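Local coordinates for putative exported protein (PDB 2PFY), which binds pyroglutamic acid as an extracytoplasmic solute receptor, probably delivering it to a tripartite ATP-independent periplasmic (TRAP) transporter, at residues L102-L107 with I112-G117. Residues are numbered along the deposited sequence; the frame is centred on the assembly and turned at random.
Sequences LLAQRL and IVLVYG
The flat groups where L107 meets I112 are backbone peptides: the L107 carbonyl accepts the I112 amide N-H above its plane rather than on a lone pair, with N of I112 3.0 Å from O of L107. The bond is bent, its N-H...O angle being 148°. The side chains that meet are aliphatic. The two branches of L107 divide between two residues of the strand: its CD1 touches CB of L114 at 3.9 Å, while its CD2 packs on CG2 of I112 at 4.0 Å. I112 turns CG2 anti to its backbone N, which brings that methyl alongside both CB and CD2 of L107. In L114, CG anti to its own N (chi1 171°) carries CD2 to the helix, where it settles over the backbone at N of A104 and against CB of L103. The same CD2 of L114 meets the methyl CB of A104 at 4.1 Å. One water bridges the polar backbone at this level, donating to O of A104 (2.8 Å) and to O of I112 and accepting from N of L114, so three backbone groups share it. After a short connection the helix is followed by a strand running nearly antiparallel to it, the axes at 151°. Helix 89-108 thus packs against strand 112-119, an outermost strand of the five-stranded mixed sheet in this periplasmic-binding-protein fold; L107 also touches F210 and I212 of neighbouring strand 208-214, while on the helix R106 forms salt bridges with D74 and D291.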
ATOM      1  N   LEU A 102      -9.973  13.982  -2.379  1.00 31.97           N
ATOM      2  CA  LEU A 102      -9.007  14.811  -1.664  1.00 32.31           C
ATOM      3  C   LEU A 102      -7.563  14.589  -2.106  1.00 31.89           C
ATOM      4  O   LEU A 102      -6.790  15.551  -2.279  1.00 32.17           O
ATOM      5  CB  LEU A 102      -9.137  14.596  -0.150  1.00 32.67           C
ATOM      6  CG  LEU A 102     -10.386  15.221   0.479  1.00 35.70           C
ATOM      7  CD1 LEU A 102     -10.571  14.707   1.913  1.00 36.84           C
ATOM      8  CD2 LEU A 102     -10.295  16.747   0.440  1.00 37.38           C
ATOM      9  N   LEU A 103      -7.186  13.322  -2.280  1.00 30.11           N
ATOM     10  CA  LEU A 103      -5.852  12.995  -2.790  1.00 29.43           C
ATOM     11  C   LEU A 103      -5.633  13.511  -4.217  1.00 28.54           C
ATOM     12  O   LEU A 103      -4.557  13.945  -4.553  1.00 27.72           O
ATOM     13  CB  LEU A 103      -5.627  11.472  -2.774  1.00 28.73           C
ATOM     14  CG  LEU A 103      -5.781  10.714  -1.434  1.00 26.55           C
ATOM     15  CD1 LEU A 103      -5.106   9.339  -1.496  1.00 28.32           C
ATOM     16  CD2 LEU A 103      -5.221  11.478  -0.232  1.00 25.86           C
ATOM     17  N   ALA A 104      -6.661  13.419  -5.043  1.00 28.79           N
ATOM     18  CA  ALA A 104      -6.575  13.794  -6.441  1.00 29.66           C
ATOM     19  C   ALA A 104      -6.361  15.306  -6.540  1.00 30.96           C
ATOM     20  O   ALA A 104      -5.590  15.803  -7.393  1.00 31.07           O
ATOM     21  CB  ALA A 104      -7.854  13.331  -7.194  1.00 29.14           C
ATOM     22  N   GLN A 105      -7.012  16.029  -5.629  1.00 31.45           N
ATOM     23  CA  GLN A 105      -6.848  17.460  -5.568  1.00 33.25           C
ATOM     24  C   GLN A 105      -5.488  17.851  -5.036  1.00 32.17           C
ATOM     25  O   GLN A 105      -4.823  18.691  -5.644  1.00 31.93           O
ATOM     26  CB  GLN A 105      -8.000  18.113  -4.796  1.00 33.85           C
ATOM     27  CG  GLN A 105      -9.290  18.153  -5.647  1.00 40.83           C
ATOM     28  CD  GLN A 105      -9.037  18.430  -7.164  1.00 48.83           C
ATOM     29  OE1 GLN A 105      -8.455  19.470  -7.550  1.00 52.84           O
ATOM     30  NE2 GLN A 105      -9.480  17.494  -8.018  1.00 50.52           N
ATOM     31  N   ARG A 106      -5.040  17.199  -3.963  1.00 32.34           N
ATOM     32  CA  ARG A 106      -3.697  17.472  -3.413  1.00 31.99           C
ATOM     33  C   ARG A 106      -2.601  17.138  -4.422  1.00 31.34           C
ATOM     34  O   ARG A 106      -1.585  17.840  -4.489  1.00 31.11           O
ATOM     35  CB  ARG A 106      -3.437  16.752  -2.076  1.00 33.09           C
ATOM     36  CG  ARG A 106      -4.342  17.191  -0.891  1.00 35.27           C
ATOM     37  CD  ARG A 106      -3.938  18.557  -0.268  1.00 38.75           C
ATOM     38  NE  ARG A 106      -4.899  19.005   0.753  1.00 42.15           N
ATOM     39  CZ  ARG A 106      -4.745  18.881   2.072  1.00 45.25           C
ATOM     40  NH1 ARG A 106      -3.666  18.312   2.594  1.00 48.77           N
ATOM     41  NH2 ARG A 106      -5.693  19.310   2.884  1.00 46.17           N
ATOM     42  N   LEU A 107      -2.793  16.071  -5.194  1.00 29.60           N
ATOM     43  CA  LEU A 107      -1.810  15.709  -6.219  1.00 29.96           C
ATOM     44  C   LEU A 107      -1.805  16.670  -7.417  1.00 30.03           C
ATOM     45  O   LEU A 107      -0.749  17.009  -7.948  1.00 28.19           O
ATOM     46  CB  LEU A 107      -2.037  14.275  -6.704  1.00 29.64           C
ATOM     47  CG  LEU A 107      -1.693  13.148  -5.709  1.00 29.04           C
ATOM     48  CD1 LEU A 107      -2.237  11.867  -6.292  1.00 28.35           C
ATOM     49  CD2 LEU A 107      -0.189  13.030  -5.393  1.00 26.66           C
ATOM     50  N   ILE A 112       0.660  16.387 -10.530  1.00 26.88           N
ATOM     51  CA  ILE A 112       0.436  14.929 -10.630  1.00 26.14           C
ATOM     52  C   ILE A 112      -1.036  14.552 -10.841  1.00 25.24           C
ATOM     53  O   ILE A 112      -1.898  15.109 -10.188  1.00 25.02           O
ATOM     54  CB  ILE A 112       0.938  14.219  -9.349  1.00 26.29           C
ATOM     55  CG1 ILE A 112       2.443  14.420  -9.193  1.00 26.55           C
ATOM     56  CG2 ILE A 112       0.547  12.713  -9.360  1.00 25.86           C
ATOM     57  CD1 ILE A 112       2.954  14.096  -7.789  1.00 29.21           C
ATOM     58  N   VAL A 113      -1.303  13.572 -11.709  1.00 24.08           N
ATOM     59  CA  VAL A 113      -2.649  13.065 -11.953  1.00 24.34           C
ATOM     60  C   VAL A 113      -2.802  11.688 -11.284  1.00 24.65           C
ATOM     61  O   VAL A 113      -2.000  10.789 -11.531  1.00 23.66           O
ATOM     62  CB  VAL A 113      -2.924  12.904 -13.498  1.00 24.27           C
ATOM     63  CG1 VAL A 113      -4.273  12.283 -13.762  1.00 24.52           C
ATOM     64  CG2 VAL A 113      -2.790  14.243 -14.210  1.00 26.08           C
ATOM     65  N   LEU A 114      -3.832  11.553 -10.454  1.00 24.38           N
ATOM     66  CA  LEU A 114      -4.221  10.281  -9.865  1.00 25.49           C
ATOM     67  C   LEU A 114      -4.974   9.497 -10.922  1.00 24.46           C
ATOM     68  O   LEU A 114      -6.038   9.909 -11.362  1.00 25.09           O
ATOM     69  CB  LEU A 114      -5.062  10.524  -8.595  1.00 25.11           C
ATOM     70  CG  LEU A 114      -5.838   9.451  -7.769  1.00 26.28           C
ATOM     71  CD1 LEU A 114      -5.402   8.005  -7.951  1.00 25.08           C
ATOM     72  CD2 LEU A 114      -5.830   9.858  -6.284  1.00 26.13           C
ATOM     73  N   VAL A 115      -4.385   8.396 -11.376  1.00 23.03           N
ATOM     74  CA  VAL A 115      -4.991   7.592 -12.419  1.00 21.77           C
ATOM     75  C   VAL A 115      -5.919   6.532 -11.785  1.00 21.91           C
ATOM     76  O   VAL A 115      -7.129   6.500 -12.079  1.00 22.16           O
ATOM     77  CB  VAL A 115      -3.922   6.950 -13.328  1.00 21.82           C
ATOM     78  CG1 VAL A 115      -4.569   6.021 -14.357  1.00 18.42           C
ATOM     79  CG2 VAL A 115      -3.038   8.055 -14.000  1.00 21.72           C
ATOM     80  N   TYR A 116      -5.385   5.666 -10.922  1.00 20.50           N
ATOM     81  CA  TYR A 116      -6.262   4.708 -10.233  1.00 19.49           C
ATOM     82  C   TYR A 116      -5.615   4.220  -8.935  1.00 19.67           C
ATOM     83  O   TYR A 116      -4.416   4.408  -8.751  1.00 19.70           O
ATOM     84  CB  TYR A 116      -6.661   3.537 -11.158  1.00 18.64           C
ATOM     85  CG  TYR A 116      -5.582   2.462 -11.340  1.00 17.69           C
ATOM     86  CD1 TYR A 116      -5.422   1.414 -10.395  1.00 17.91           C
ATOM     87  CD2 TYR A 116      -4.729   2.488 -12.450  1.00 15.76           C
ATOM     88  CE1 TYR A 116      -4.389   0.434 -10.566  1.00 16.18           C
ATOM     89  CE2 TYR A 116      -3.730   1.495 -12.657  1.00 13.53           C
ATOM     90  CZ  TYR A 116      -3.583   0.481 -11.692  1.00 16.25           C
ATOM     91  OH  TYR A 116      -2.616  -0.465 -11.869  1.00 17.21           O
ATOM     92  N   GLY A 117      -6.438   3.622  -8.056  1.00 19.84           N
ATOM     93  CA  GLY A 117      -6.012   2.982  -6.813  1.00 19.65           C
ATOM     94  C   GLY A 117      -6.346   1.496  -6.787  1.00 20.30           C
ATOM     95  O   GLY A 117      -7.201   1.015  -7.542  1.00 20.78           O
TER
HETATM   96  O   HOH W   1      -4.779  14.280  -9.648  1.00 41.54           O